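Local coordinates for protein LbaCas13a H328A (C2c2) (Lachnospiraceae bacterium NK4A179, PDB 5WLH) that binds a pre-crRNA and, as a CRISPR-Cas13a effector nuclease, probably uses the guide to recognise and cleave target RNA, at residues Y998-Y1003 / T1057-R1062; V1026-D1031 / V1066-L1071; K1036-I1041 / V1103-L1108. All blocks are in the same frame, centred on the assembly; numbering follows the deposited sequence.

Interaction 1 (Y998-Y1003 / T1057-R1062); sequences YLDFEY and TDRVSR
Leu999 and Val1060 pair in a single parallel beta bridge, CA atoms 4.6 Å apart, between two loops whose touching parts run 39° from one another. Val1060 makes both bonds: its N donates to Tyr998 O (2.9 Å), and its O accepts from Asp1000 N (2.8 Å). Beyond the bridge a water continues the link, donating to Asp1000 O and accepting from Arg1062 N at the start of helix 1062-1075. Beta-branched Val1060 suits the extended backbone, and its CB lies 3.8 Å from Leu999 CD1. With CG anti to N (chi1 170°), Leu999 swings this methyl back across the bridge. On the outer side, the Arg1059 guanidinium lies flat against Asp1000, the carboxylate nearly parallel to it. Their ion pair is long, and stacked this way it rests on charge alone, with no N-H aimed at the oxygens; Arg1059 NH1 bonds instead to Ser996 O. Asp1000 OD1 accepts from Glu1002 N, closing an Asx turn that leads into the second ion pair, Glu1002 with Arg1062. A leucine replacing Arg1062 would probably leave the Glu1002 carboxylate without its charged mate and deprive Ser1018 OG of a bond from NH2. Arg1062 NE donates to Glu1002 OE2 at 2.7 Å, the N-H pointing almost straight (169°) at the syn side of the carboxylate.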
loop_
_atom_site.group_PDB
_atom_site.type_symbol
_atom_site.label_atom_id
_atom_site.label_comp_id
_atom_site.label_asym_id
_atom_site.label_seq_id
_atom_site.Cartn_x
_atom_site.Cartn_y
_atom_site.Cartn_z
ATOM N N TYR A 998 -12.014 -12.641 -29.394
ATOM C CA TYR A 998 -11.243 -11.407 -29.344
ATOM C C TYR A 998 -10.936 -10.822 -30.709
ATOM O O TYR A 998 -10.451 -9.685 -30.782
ATOM C CB TYR A 998 -9.926 -11.645 -28.592
ATOM C CG TYR A 998 -10.161 -12.254 -27.228
ATOM C CD1 TYR A 998 -10.909 -11.576 -26.271
ATOM C CD2 TYR A 998 -9.660 -13.511 -26.902
ATOM C CE1 TYR A 998 -11.142 -12.124 -25.029
ATOM C CE2 TYR A 998 -9.885 -14.067 -25.649
ATOM C CZ TYR A 998 -10.627 -13.364 -24.718
ATOM O OH TYR A 998 -10.867 -13.898 -23.468
ATOM N N LEU A 999 -11.207 -11.558 -31.783
ATOM C CA LEU A 999 -10.911 -11.123 -33.140
ATOM C C LEU A 999 -12.116 -11.405 -34.019
ATOM O O LEU A 999 -12.610 -12.537 -34.057
ATOM C CB LEU A 999 -9.677 -11.843 -33.693
ATOM C CG LEU A 999 -9.376 -11.664 -35.180
ATOM C CD1 LEU A 999 -8.954 -10.221 -35.473
ATOM C CD2 LEU A 999 -8.305 -12.638 -35.599
ATOM N N ASP A 1000 -12.586 -10.378 -34.719
ATOM C CA ASP A 1000 -13.643 -10.538 -35.713
ATOM C C ASP A 1000 -12.978 -10.834 -37.055
ATOM O O ASP A 1000 -12.743 -9.950 -37.881
ATOM C CB ASP A 1000 -14.513 -9.288 -35.766
ATOM C CG ASP A 1000 -15.708 -9.443 -36.682
ATOM O OD1 ASP A 1000 -15.840 -10.499 -37.340
ATOM O OD2 ASP A 1000 -16.521 -8.501 -36.739
ATOM N N PHE A 1001 -12.640 -12.112 -37.261
ATOM C CA PHE A 1001 -12.103 -12.546 -38.543
ATOM C C PHE A 1001 -13.202 -12.931 -39.528
ATOM O O PHE A 1001 -12.991 -13.803 -40.382
ATOM C CB PHE A 1001 -11.098 -13.688 -38.358
ATOM C CG PHE A 1001 -11.609 -14.852 -37.561
ATOM C CD1 PHE A 1001 -12.425 -15.808 -38.143
ATOM C CD2 PHE A 1001 -11.228 -15.021 -36.243
ATOM C CE1 PHE A 1001 -12.879 -16.892 -37.417
ATOM C CE2 PHE A 1001 -11.677 -16.104 -35.511
ATOM C CZ PHE A 1001 -12.503 -17.040 -36.099
ATOM N N GLU A 1002 -14.374 -12.300 -39.409
ATOM C CA GLU A 1002 -15.473 -12.404 -40.368
ATOM C C GLU A 1002 -15.972 -13.847 -40.486
ATOM O O GLU A 1002 -15.973 -14.457 -41.556
ATOM C CB GLU A 1002 -15.055 -11.820 -41.725
ATOM C CG GLU A 1002 -14.848 -10.292 -41.686
ATOM C CD GLU A 1002 -14.044 -9.754 -42.862
ATOM O OE1 GLU A 1002 -13.756 -10.525 -43.803
ATOM O OE2 GLU A 1002 -13.695 -8.552 -42.846
ATOM N N TYR A 1003 -16.409 -14.382 -39.348
ATOM C CA TYR A 1003 -16.947 -15.735 -39.298
ATOM C C TYR A 1003 -18.273 -15.794 -40.050
ATOM O O TYR A 1003 -19.215 -15.067 -39.718
ATOM C CB TYR A 1003 -17.128 -16.177 -37.847
ATOM C CG TYR A 1003 -17.750 -17.542 -37.680
ATOM C CD1 TYR A 1003 -17.141 -18.674 -38.207
ATOM C CD2 TYR A 1003 -18.944 -17.700 -36.993
ATOM C CE1 TYR A 1003 -17.704 -19.926 -38.054
ATOM C CE2 TYR A 1003 -19.522 -18.951 -36.836
ATOM C CZ TYR A 1003 -18.896 -20.061 -37.367
ATOM O OH TYR A 1003 -19.466 -21.307 -37.208
ATOM N N THR A 1057 -14.075 -5.019 -23.709
ATOM C CA THR A 1057 -13.355 -4.618 -24.905
ATOM C C THR A 1057 -14.198 -4.918 -26.133
ATOM O O THR A 1057 -15.203 -5.634 -26.074
ATOM C CB THR A 1057 -12.009 -5.338 -25.030
ATOM O OG1 THR A 1057 -12.227 -6.753 -24.969
ATOM C CG2 THR A 1057 -11.087 -4.925 -23.913
ATOM N N ASP A 1058 -13.775 -4.346 -27.254
ATOM C CA ASP A 1058 -14.311 -4.686 -28.562
ATOM C C ASP A 1058 -13.316 -5.575 -29.291
ATOM O O ASP A 1058 -12.102 -5.368 -29.201
ATOM C CB ASP A 1058 -14.581 -3.431 -29.394
ATOM C CG ASP A 1058 -15.546 -2.480 -28.720
ATOM O OD1 ASP A 1058 -16.522 -2.958 -28.103
ATOM O OD2 ASP A 1058 -15.325 -1.252 -28.808
ATOM N N ARG A 1059 -13.836 -6.554 -30.022
ATOM C CA ARG A 1059 -12.980 -7.429 -30.803
ATOM C C ARG A 1059 -12.156 -6.625 -31.801
ATOM O O ARG A 1059 -12.596 -5.601 -32.324
ATOM C CB ARG A 1059 -13.820 -8.469 -31.539
ATOM C CG ARG A 1059 -14.560 -9.407 -30.619
ATOM C CD ARG A 1059 -15.054 -10.616 -31.366
ATOM N NE ARG A 1059 -16.169 -10.285 -32.247
ATOM C CZ ARG A 1059 -16.734 -11.147 -33.089
ATOM N NH1 ARG A 1059 -16.285 -12.394 -33.168
ATOM N NH2 ARG A 1059 -17.747 -10.758 -33.851
ATOM N N VAL A 1060 -10.932 -7.096 -32.044
ATOM C CA VAL A 1060 -10.130 -6.546 -33.123
ATOM C C VAL A 1060 -10.894 -6.700 -34.432
ATOM O O VAL A 1060 -11.521 -7.737 -34.692
ATOM C CB VAL A 1060 -8.760 -7.239 -33.182
ATOM C CG1 VAL A 1060 -7.887 -6.627 -34.287
ATOM C CG2 VAL A 1060 -8.063 -7.149 -31.820
ATOM N N SER A 1061 -10.854 -5.661 -35.252
ATOM C CA SER A 1061 -11.622 -5.583 -36.483
ATOM C C SER A 1061 -10.690 -5.494 -37.681
ATOM O O SER A 1061 -9.489 -5.235 -37.555
ATOM C CB SER A 1061 -12.540 -4.359 -36.471
ATOM O OG SER A 1061 -11.755 -3.183 -36.485
ATOM N N ARG A 1062 -11.273 -5.692 -38.865
ATOM C CA ARG A 1062 -10.533 -5.449 -40.099
ATOM C C ARG A 1062 -9.976 -4.029 -40.129
ATOM O O ARG A 1062 -8.796 -3.818 -40.434
ATOM C CB ARG A 1062 -11.437 -5.706 -41.308
ATOM C CG ARG A 1062 -10.761 -5.442 -42.648
ATOM C CD ARG A 1062 -11.643 -5.878 -43.814
ATOM N NE ARG A 1062 -11.633 -7.325 -44.017
ATOM C CZ ARG A 1062 -10.655 -7.991 -44.629
ATOM N NH1 ARG A 1062 -9.588 -7.346 -45.090
ATOM N NH2 ARG A 1062 -10.740 -9.306 -44.773
HETATM O O HOH W 1 -13.459 -7.440 -38.613
#

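Interaction 2 (V1026-D1031 / V1066-L1071); sequences VALYYD and VEYYKL
Tyr1069 holds its CG anti to its carbonyl carbon (chi1 -77°), which sends the ring off helix 1062-1075 toward the turn at Val1026 to Tyr1029; Leu1028, with the same kind of first torsion (chi1 -71°), meets it from the opposite direction. The phenol suits this place because it is long enough to span the gap and ends in a donor. Its OH gives its hydrogen to Val1026 O, which lies at the ring edge near the ring plane, although the modelled separation of 2.3 Å from Tyr1069 OH to Val1026 O is too short to trust as an exact length. Apolar carbons flank the hydroxyl: Leu1028 CG lies 3.6 Å from Tyr1069 OH, and Ala1027 CB 4.0 Å from the same atom. Leu1028 CD2 also comes within 4.3 Å of Tyr1068 CE2, a looser touch, while Tyr1068 CD2 sits over the centre of one face of the Tyr1069 ring. The loop is bent by a classic gamma turn centred on Leu1028, in which Tyr1029 N donates to Ala1027 O (2.6 Å), and this turn presents the leucine to the helix. Behind it, Leu1028 CB covers a face of the Tyr1029 ring. Tyr1069 further packs on Ala1020 of strand 1019-1021, Tyr1068 reaches Phe1096 and Val1103 on helix 1087-1103, and backbone bonds from Val1026 to Ser1018 and Ala1027 to Cys1016 tie the turn to the end of helix 1008-1017 and the residue just after it.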
loop_
_atom_site.group_PDB
_atom_site.type_symbol
_atom_site.label_atom_id
_atom_site.label_comp_id
_atom_site.label_asym_id
_atom_site.label_seq_id
_atom_site.Cartn_x
_atom_site.Cartn_y
_atom_site.Cartn_z
ATOM N N VAL A 1026 -3.934 -9.444 -44.565
ATOM C CA VAL A 1026 -4.114 -9.414 -43.112
ATOM C C VAL A 1026 -2.971 -10.148 -42.414
ATOM O O VAL A 1026 -2.256 -9.574 -41.582
ATOM C CB VAL A 1026 -5.480 -10.009 -42.732
ATOM C CG1 VAL A 1026 -5.543 -10.309 -41.234
ATOM C CG2 VAL A 1026 -6.601 -9.062 -43.156
ATOM N N ALA A 1027 -2.773 -11.419 -42.763
ATOM C CA ALA A 1027 -1.714 -12.263 -42.186
ATOM C C ALA A 1027 -1.927 -12.296 -40.674
ATOM O O ALA A 1027 -3.047 -12.608 -40.237
ATOM C CB ALA A 1027 -0.348 -11.761 -42.646
ATOM N N LEU A 1028 -0.904 -12.014 -39.864
ATOM C CA LEU A 1028 -1.006 -11.858 -38.417
ATOM C C LEU A 1028 -1.344 -13.153 -37.682
ATOM O O LEU A 1028 -0.560 -13.614 -36.845
ATOM C CB LEU A 1028 -2.037 -10.775 -38.073
ATOM C CG LEU A 1028 -1.595 -9.345 -38.395
ATOM C CD1 LEU A 1028 -2.694 -8.344 -38.087
ATOM C CD2 LEU A 1028 -0.321 -9.007 -37.637
ATOM N N TYR A 1029 -2.496 -13.751 -37.978
ATOM C CA TYR A 1029 -3.095 -14.739 -37.090
ATOM C C TYR A 1029 -2.967 -16.177 -37.582
ATOM O O TYR A 1029 -3.531 -17.082 -36.956
ATOM C CB TYR A 1029 -4.563 -14.389 -36.863
ATOM C CG TYR A 1029 -4.745 -12.961 -36.399
ATOM C CD1 TYR A 1029 -4.320 -12.560 -35.136
ATOM C CD2 TYR A 1029 -5.297 -12.000 -37.239
ATOM C CE1 TYR A 1029 -4.472 -11.251 -34.709
ATOM C CE2 TYR A 1029 -5.451 -10.688 -36.821
ATOM C CZ TYR A 1029 -5.035 -10.319 -35.555
ATOM O OH TYR A 1029 -5.187 -9.013 -35.136
ATOM N N TYR A 1030 -2.237 -16.417 -38.671
ATOM C CA TYR A 1030 -2.105 -17.757 -39.225
ATOM C C TYR A 1030 -0.639 -18.090 -39.441
ATOM O O TYR A 1030 0.154 -17.225 -39.825
ATOM C CB TYR A 1030 -2.881 -17.899 -40.540
ATOM C CG TYR A 1030 -3.686 -19.173 -40.605
ATOM C CD1 TYR A 1030 -4.957 -19.243 -40.052
ATOM C CD2 TYR A 1030 -3.169 -20.313 -41.207
ATOM C CE1 TYR A 1030 -5.693 -20.409 -40.099
ATOM C CE2 TYR A 1030 -3.899 -21.485 -41.260
ATOM C CZ TYR A 1030 -5.159 -21.528 -40.705
ATOM O OH TYR A 1030 -5.885 -22.692 -40.759
ATOM N N ASP A 1031 -0.285 -19.356 -39.188
ATOM C CA ASP A 1031 1.087 -19.861 -39.303
ATOM C C ASP A 1031 1.040 -21.092 -40.213
ATOM O O ASP A 1031 1.032 -22.234 -39.745
ATOM C CB ASP A 1031 1.670 -20.178 -37.914
ATOM C CG ASP A 1031 3.134 -20.600 -37.961
ATOM O OD1 ASP A 1031 3.707 -20.684 -39.069
ATOM O OD2 ASP A 1031 3.713 -20.845 -36.879
ATOM N N VAL A 1066 -6.336 -2.745 -40.821
ATOM C CA VAL A 1066 -6.070 -1.769 -41.870
ATOM C C VAL A 1066 -5.274 -0.595 -41.312
ATOM O O VAL A 1066 -4.236 -0.206 -41.861
ATOM C CB VAL A 1066 -7.396 -1.309 -42.499
ATOM C CG1 VAL A 1066 -7.193 -0.061 -43.355
ATOM C CG2 VAL A 1066 -8.021 -2.456 -43.293
ATOM N N GLU A 1067 -5.747 -0.019 -40.203
ATOM C CA GLU A 1067 -5.058 1.121 -39.601
ATOM C C GLU A 1067 -3.663 0.736 -39.122
ATOM O O GLU A 1067 -2.714 1.520 -39.249
ATOM C CB GLU A 1067 -5.903 1.686 -38.457
ATOM C CG GLU A 1067 -5.329 2.923 -37.769
ATOM C CD GLU A 1067 -5.404 4.186 -38.619
ATOM O OE1 GLU A 1067 -5.899 4.120 -39.767
ATOM O OE2 GLU A 1067 -4.968 5.251 -38.127
ATOM N N TYR A 1068 -3.517 -0.478 -38.578
ATOM C CA TYR A 1068 -2.202 -0.972 -38.179
ATOM C C TYR A 1068 -1.227 -0.955 -39.356
ATOM O O TYR A 1068 -0.102 -0.454 -39.243
ATOM C CB TYR A 1068 -2.342 -2.386 -37.607
ATOM C CG TYR A 1068 -1.042 -3.143 -37.458
ATOM C CD1 TYR A 1068 -0.190 -2.890 -36.397
ATOM C CD2 TYR A 1068 -0.676 -4.121 -38.373
ATOM C CE1 TYR A 1068 1.004 -3.578 -36.256
ATOM C CE2 TYR A 1068 0.509 -4.813 -38.240
ATOM C CZ TYR A 1068 1.349 -4.535 -37.176
ATOM O OH TYR A 1068 2.538 -5.220 -37.037
ATOM N N TYR A 1069 -1.651 -1.491 -40.501
ATOM C CA TYR A 1069 -0.775 -1.527 -41.668
ATOM C C TYR A 1069 -0.511 -0.129 -42.213
ATOM O O TYR A 1069 0.617 0.175 -42.618
ATOM C CB TYR A 1069 -1.378 -2.427 -42.743
ATOM C CG TYR A 1069 -1.184 -3.886 -42.435
ATOM C CD1 TYR A 1069 0.085 -4.395 -42.182
ATOM C CD2 TYR A 1069 -2.260 -4.755 -42.384
ATOM C CE1 TYR A 1069 0.269 -5.731 -41.899
ATOM C CE2 TYR A 1069 -2.077 -6.094 -42.099
ATOM C CZ TYR A 1069 -0.817 -6.570 -41.854
ATOM O OH TYR A 1069 -0.643 -7.905 -41.570
ATOM N N LYS A 1070 -1.528 0.738 -42.213
ATOM C CA LYS A 1070 -1.343 2.095 -42.721
ATOM C C LYS A 1070 -0.328 2.864 -41.886
ATOM O O LYS A 1070 0.528 3.570 -42.431
ATOM C CB LYS A 1070 -2.678 2.841 -42.751
ATOM C CG LYS A 1070 -3.632 2.413 -43.867
ATOM C CD LYS A 1070 -4.832 3.356 -43.939
ATOM C CE LYS A 1070 -5.846 2.918 -44.992
ATOM N NZ LYS A 1070 -5.436 3.264 -46.387
ATOM N N LEU A 1071 -0.406 2.740 -40.557
ATOM C CA LEU A 1071 0.560 3.415 -39.703
ATOM C C LEU A 1071 1.919 2.731 -39.752
ATOM O O LEU A 1071 2.951 3.395 -39.581
ATOM C CB LEU A 1071 0.045 3.469 -38.263
ATOM C CG LEU A 1071 -1.052 4.499 -38.017
ATOM C CD1 LEU A 1071 -1.884 4.109 -36.802
ATOM C CD2 LEU A 1071 -0.448 5.874 -37.834
#

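Interaction 3 (K1036-I1041 / V1103-L1108); sequences KLNRNI and VEFRDL. With nucleotides of chain B.
Asn1040 ND2 donates to Glu1104 O at 2.8 Å; the acceptor lies near the amide plane, but the donor sits above the plane of the carbonyl. Beside it the Phe1105 ring takes two different neighbours. Ile1041 CD1 stands over the ring centre in a CH-pi contact, 3.9 Å from the centroid, and Asn1038 ND2 lies at the ring edge, 3.4 Å from Phe1105 CD2, its amide turned nearly upright to the ring. Two helix ends place these groups. Asn1038 is the N-cap of helix 1039-1047: with CG anti to the backbone N (chi1 -174°), it brings OD1 within 3.0 Å of Ile1041 N, which donates to it. Asparagine suits the N-cap because its amide oxygen can accept from a backbone N-H; its NH2 merely packs against the ring edge. Phe1105 has positive phi and closes helix 1087-1103 with a Schellman motif, while also occupying the N-cap position of helix 1106-1145. Farther out, a water accepts from Lys1036 NZ and donates weakly to Glu1104 OE2. From the same two helix starts, arginines reach the RNA of chain B. The Arg1039 guanidinium lies flat over the base of A36, with a weak bond from NH1 to its O2'. Arg1106 packs on the G39 base by one face and turns its edge to A38 OP1, although that NH2 contact is modelled implausibly short; Asn1040 ND2 lies 3.5 Å from Arg1106 CG. Neutral amides and an apolar ring thus join the helix ends, while the two arginines turn their positive charge to phosphate, sugar and bases, as befits a guide-binding surface.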
loop_
_atom_site.group_PDB
_atom_site.type_symbol
_atom_site.label_atom_id
_atom_site.label_comp_id
_atom_site.label_asym_id
_atom_site.label_seq_id
_atom_site.Cartn_x
_atom_site.Cartn_y
_atom_site.Cartn_z
ATOM N N LYS A 1036 -2.079 -19.345 -36.019
ATOM C CA LYS A 1036 -0.850 -19.043 -35.302
ATOM C C LYS A 1036 -1.093 -19.138 -33.801
ATOM O O LYS A 1036 -2.074 -18.593 -33.286
ATOM C CB LYS A 1036 -0.340 -17.652 -35.675
ATOM C CG LYS A 1036 1.085 -17.380 -35.227
ATOM C CD LYS A 1036 1.426 -15.914 -35.356
ATOM C CE LYS A 1036 2.641 -15.557 -34.517
ATOM N NZ LYS A 1036 2.796 -14.076 -34.398
ATOM N N LEU A 1037 -0.211 -19.844 -33.102
ATOM C CA LEU A 1037 -0.270 -19.876 -31.645
ATOM C C LEU A 1037 0.034 -18.476 -31.130
ATOM O O LEU A 1037 1.146 -17.969 -31.306
ATOM C CB LEU A 1037 0.715 -20.905 -31.096
ATOM C CG LEU A 1037 0.487 -21.469 -29.687
ATOM C CD1 LEU A 1037 0.737 -20.419 -28.608
ATOM C CD2 LEU A 1037 -0.914 -22.026 -29.550
ATOM N N ASN A 1038 -0.961 -17.836 -30.522
ATOM C CA ASN A 1038 -0.821 -16.473 -30.033
ATOM C C ASN A 1038 -0.613 -16.498 -28.520
ATOM O O ASN A 1038 -1.516 -16.877 -27.764
ATOM C CB ASN A 1038 -2.035 -15.623 -30.405
ATOM C CG ASN A 1038 -1.852 -14.169 -30.040
ATOM O OD1 ASN A 1038 -1.905 -13.806 -28.861
ATOM N ND2 ASN A 1038 -1.622 -13.320 -31.047
ATOM N N ARG A 1039 0.573 -16.062 -28.103
ATOM C CA ARG A 1039 0.968 -16.041 -26.700
ATOM C C ARG A 1039 -0.057 -15.341 -25.810
ATOM O O ARG A 1039 -0.415 -15.843 -24.736
ATOM C CB ARG A 1039 2.317 -15.345 -26.608
ATOM C CG ARG A 1039 2.940 -15.444 -25.300
ATOM C CD ARG A 1039 4.432 -15.347 -25.428
ATOM N NE ARG A 1039 4.983 -15.490 -24.101
ATOM C CZ ARG A 1039 4.940 -14.511 -23.213
ATOM N NH1 ARG A 1039 4.418 -13.338 -23.559
ATOM N NH2 ARG A 1039 5.438 -14.692 -22.004
ATOM N N ASN A 1040 -0.528 -14.168 -26.227
ATOM C CA ASN A 1040 -1.449 -13.409 -25.388
ATOM C C ASN A 1040 -2.813 -14.084 -25.296
ATOM O O ASN A 1040 -3.481 -14.008 -24.254
ATOM C CB ASN A 1040 -1.584 -11.986 -25.926
ATOM C CG ASN A 1040 -0.277 -11.208 -25.838
ATOM O OD1 ASN A 1040 0.571 -11.481 -24.980
ATOM N ND2 ASN A 1040 -0.102 -10.252 -26.729
ATOM N N ILE A 1041 -3.249 -14.737 -26.369
ATOM C CA ILE A 1041 -4.505 -15.481 -26.316
ATOM C C ILE A 1041 -4.402 -16.614 -25.303
ATOM O O ILE A 1041 -5.305 -16.819 -24.490
ATOM C CB ILE A 1041 -4.878 -16.005 -27.715
ATOM C CG1 ILE A 1041 -5.196 -14.835 -28.653
ATOM C CG2 ILE A 1041 -6.057 -16.973 -27.629
ATOM C CD1 ILE A 1041 -6.541 -14.230 -28.454
ATOM N N VAL A 1103 -3.789 -5.202 -32.257
ATOM C CA VAL A 1103 -3.850 -6.382 -33.116
ATOM C C VAL A 1103 -3.101 -7.556 -32.495
ATOM O O VAL A 1103 -3.417 -8.714 -32.780
ATOM C CB VAL A 1103 -3.324 -6.061 -34.530
ATOM C CG1 VAL A 1103 -4.086 -4.885 -35.102
ATOM C CG2 VAL A 1103 -1.833 -5.779 -34.507
ATOM N N GLU A 1104 -2.125 -7.292 -31.629
ATOM C CA GLU A 1104 -1.381 -8.352 -30.960
ATOM C C GLU A 1104 -2.069 -8.839 -29.693
ATOM O O GLU A 1104 -1.551 -9.753 -29.041
ATOM C CB GLU A 1104 0.035 -7.870 -30.608
ATOM C CG GLU A 1104 0.966 -7.669 -31.799
ATOM C CD GLU A 1104 1.281 -8.957 -32.539
ATOM O OE1 GLU A 1104 1.440 -10.015 -31.886
ATOM O OE2 GLU A 1104 1.377 -8.911 -33.785
ATOM N N PHE A 1105 -3.208 -8.247 -29.327
ATOM C CA PHE A 1105 -3.937 -8.556 -28.100
ATOM C C PHE A 1105 -3.160 -8.161 -26.854
ATOM O O PHE A 1105 -3.416 -8.692 -25.771
ATOM C CB PHE A 1105 -4.321 -10.037 -28.020
ATOM C CG PHE A 1105 -4.993 -10.547 -29.253
ATOM C CD1 PHE A 1105 -6.288 -10.169 -29.552
ATOM C CD2 PHE A 1105 -4.327 -11.399 -30.118
ATOM C CE1 PHE A 1105 -6.911 -10.632 -30.694
ATOM C CE2 PHE A 1105 -4.944 -11.864 -31.264
ATOM C CZ PHE A 1105 -6.236 -11.482 -31.552
ATOM N N ARG A 1106 -2.204 -7.240 -26.987
ATOM C CA ARG A 1106 -1.467 -6.775 -25.821
ATOM C C ARG A 1106 -2.333 -5.898 -24.934
ATOM O O ARG A 1106 -2.155 -5.891 -23.710
ATOM C CB ARG A 1106 -0.214 -6.014 -26.254
ATOM C CG ARG A 1106 0.836 -6.894 -26.906
ATOM C CD ARG A 1106 2.060 -6.095 -27.349
ATOM N NE ARG A 1106 3.052 -6.972 -27.968
ATOM C CZ ARG A 1106 4.135 -6.557 -28.618
ATOM N NH1 ARG A 1106 4.389 -5.258 -28.749
ATOM N NH2 ARG A 1106 4.962 -7.451 -29.149
ATOM N N ASP A 1107 -3.255 -5.134 -25.525
ATOM C CA ASP A 1107 -4.167 -4.349 -24.707
ATOM C C ASP A 1107 -5.005 -5.257 -23.822
ATOM O O ASP A 1107 -5.302 -4.915 -22.671
ATOM C CB ASP A 1107 -5.054 -3.463 -25.587
ATOM C CG ASP A 1107 -5.942 -4.262 -26.547
ATOM O OD1 ASP A 1107 -5.570 -5.390 -26.957
ATOM O OD2 ASP A 1107 -7.024 -3.745 -26.903
ATOM N N LEU A 1108 -5.381 -6.427 -24.343
ATOM C CA LEU A 1108 -6.080 -7.434 -23.545
ATOM C C LEU A 1108 -5.295 -7.796 -22.292
ATOM O O LEU A 1108 -5.854 -7.875 -21.188
ATOM C CB LEU A 1108 -6.304 -8.693 -24.384
ATOM C CG LEU A 1108 -7.532 -8.858 -25.270
ATOM C CD1 LEU A 1108 -7.575 -10.297 -25.752
ATOM C CD2 LEU A 1108 -8.807 -8.499 -24.514
ATOM P P A B 36 10.991 -11.403 -20.256
ATOM O OP1 A B 36 11.553 -12.453 -21.133
ATOM O OP2 A B 36 11.878 -10.460 -19.543
ATOM O "O5'" A B 36 9.960 -10.520 -21.067
ATOM C "C5'" A B 36 10.399 -9.728 -22.156
ATOM C "C4'" A B 36 9.478 -9.885 -23.336
ATOM O "O4'" A B 36 9.471 -11.268 -23.782
ATOM C "C3'" A B 36 8.028 -9.532 -23.083
ATOM O "O3'" A B 36 7.506 -9.150 -24.355
ATOM C "C2'" A B 36 7.443 -10.885 -22.669
ATOM O "O2'" A B 36 6.041 -10.981 -22.766
ATOM C "C1'" A B 36 8.160 -11.808 -23.650
ATOM N N9 A B 36 8.338 -13.196 -23.240
ATOM C C8 A B 36 8.671 -13.718 -22.014
ATOM N N7 A B 36 8.834 -15.021 -22.036
ATOM C C5 A B 36 8.626 -15.368 -23.369
ATOM C C6 A B 36 8.658 -16.598 -24.057
ATOM N N6 A B 36 8.922 -17.767 -23.462
ATOM N N1 A B 36 8.403 -16.586 -25.387
ATOM C C2 A B 36 8.141 -15.420 -25.985
ATOM N N3 A B 36 8.088 -14.204 -25.444
ATOM C C4 A B 36 8.340 -14.251 -24.121
ATOM P P G B 39 7.729 -0.446 -26.291
ATOM O OP1 G B 39 8.187 0.901 -25.872
ATOM O OP2 G B 39 8.415 -1.666 -25.781
ATOM O "O5'" G B 39 6.170 -0.638 -25.983
ATOM C "C5'" G B 39 5.201 0.334 -26.376
ATOM C "C4'" G B 39 4.142 0.530 -25.315
ATOM O "O4'" G B 39 3.269 -0.643 -25.261
ATOM C "C3'" G B 39 4.676 0.714 -23.889
ATOM O "O3'" G B 39 3.764 1.528 -23.155
ATOM C "C2'" G B 39 4.577 -0.699 -23.334
ATOM O "O2'" G B 39 4.597 -0.804 -21.926
ATOM C "C1'" G B 39 3.241 -1.125 -23.927
ATOM N N9 G B 39 2.986 -2.567 -23.891
ATOM C C8 G B 39 1.866 -3.187 -23.384
ATOM N N7 G B 39 1.933 -4.491 -23.460
ATOM C C5 G B 39 3.171 -4.745 -24.040
ATOM C C6 G B 39 3.815 -5.968 -24.375
ATOM O O6 G B 39 3.416 -7.134 -24.236
ATOM N N1 G B 39 5.064 -5.741 -24.943
ATOM C C2 G B 39 5.640 -4.516 -25.160
ATOM N N2 G B 39 6.857 -4.510 -25.727
ATOM N N3 G B 39 5.051 -3.377 -24.859
ATOM C C4 G B 39 3.836 -3.563 -24.303
ATOM P P A B 38 7.906 -5.611 -30.426
ATOM O OP1 A B 38 6.562 -6.243 -30.530
ATOM O OP2 A B 38 8.527 -5.090 -31.680
ATOM O "O5'" A B 38 7.892 -4.374 -29.434
ATOM C "C5'" A B 38 9.107 -3.741 -29.050
ATOM C "C4'" A B 38 8.971 -2.239 -29.034
ATOM O "O4'" A B 38 9.168 -1.716 -30.374
ATOM C "C3'" A B 38 7.613 -1.710 -28.569
ATOM O "O3'" A B 38 7.806 -0.482 -27.885
ATOM C "C2'" A B 38 6.898 -1.414 -29.876
ATOM O "O2'" A B 38 5.883 -0.439 -29.769
ATOM C "C1'" A B 38 8.055 -0.920 -30.736
ATOM N N9 A B 38 7.832 -1.036 -32.176
ATOM C C8 A B 38 7.547 -2.151 -32.921
ATOM N N7 A B 38 7.401 -1.899 -34.200
ATOM C C5 A B 38 7.612 -0.529 -34.296
ATOM C C6 A B 38 7.599 0.362 -35.384
ATOM N N6 A B 38 7.356 -0.021 -36.636
ATOM N N1 A B 38 7.839 1.666 -35.137
ATOM C C2 A B 38 8.081 2.049 -33.877
ATOM N N3 A B 38 8.117 1.307 -32.773
ATOM C C4 A B 38 7.875 0.016 -33.058
HETATM O O HOH W 2 1.540 -11.897 -35.474
#

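From the N terminus, the first halves of interactions 1, 2 and 3 come in order (998-1003, 1026-1031, 1036-1041), and their partners follow in the same order (1057-1062, 1066-1071, 1103-1108). Every pair of contacts therefore crosses and none nests. The loops closed hold 53, 34 and 61 intervening residues. Tyr1029 of interaction 2 packs on Leu999 and Val1060, touches Phe1105 and bonds through OH to Val1103 O. Interaction 1 ties the loop after helix 988-995 to the loop before helix 1062-1075, interaction 2 the turn at 1026-1029 to that helix, and interaction 3 the start of helix 1039-1047 to the junction of helices 1087-1103 and 1106-1145, beside the RNA.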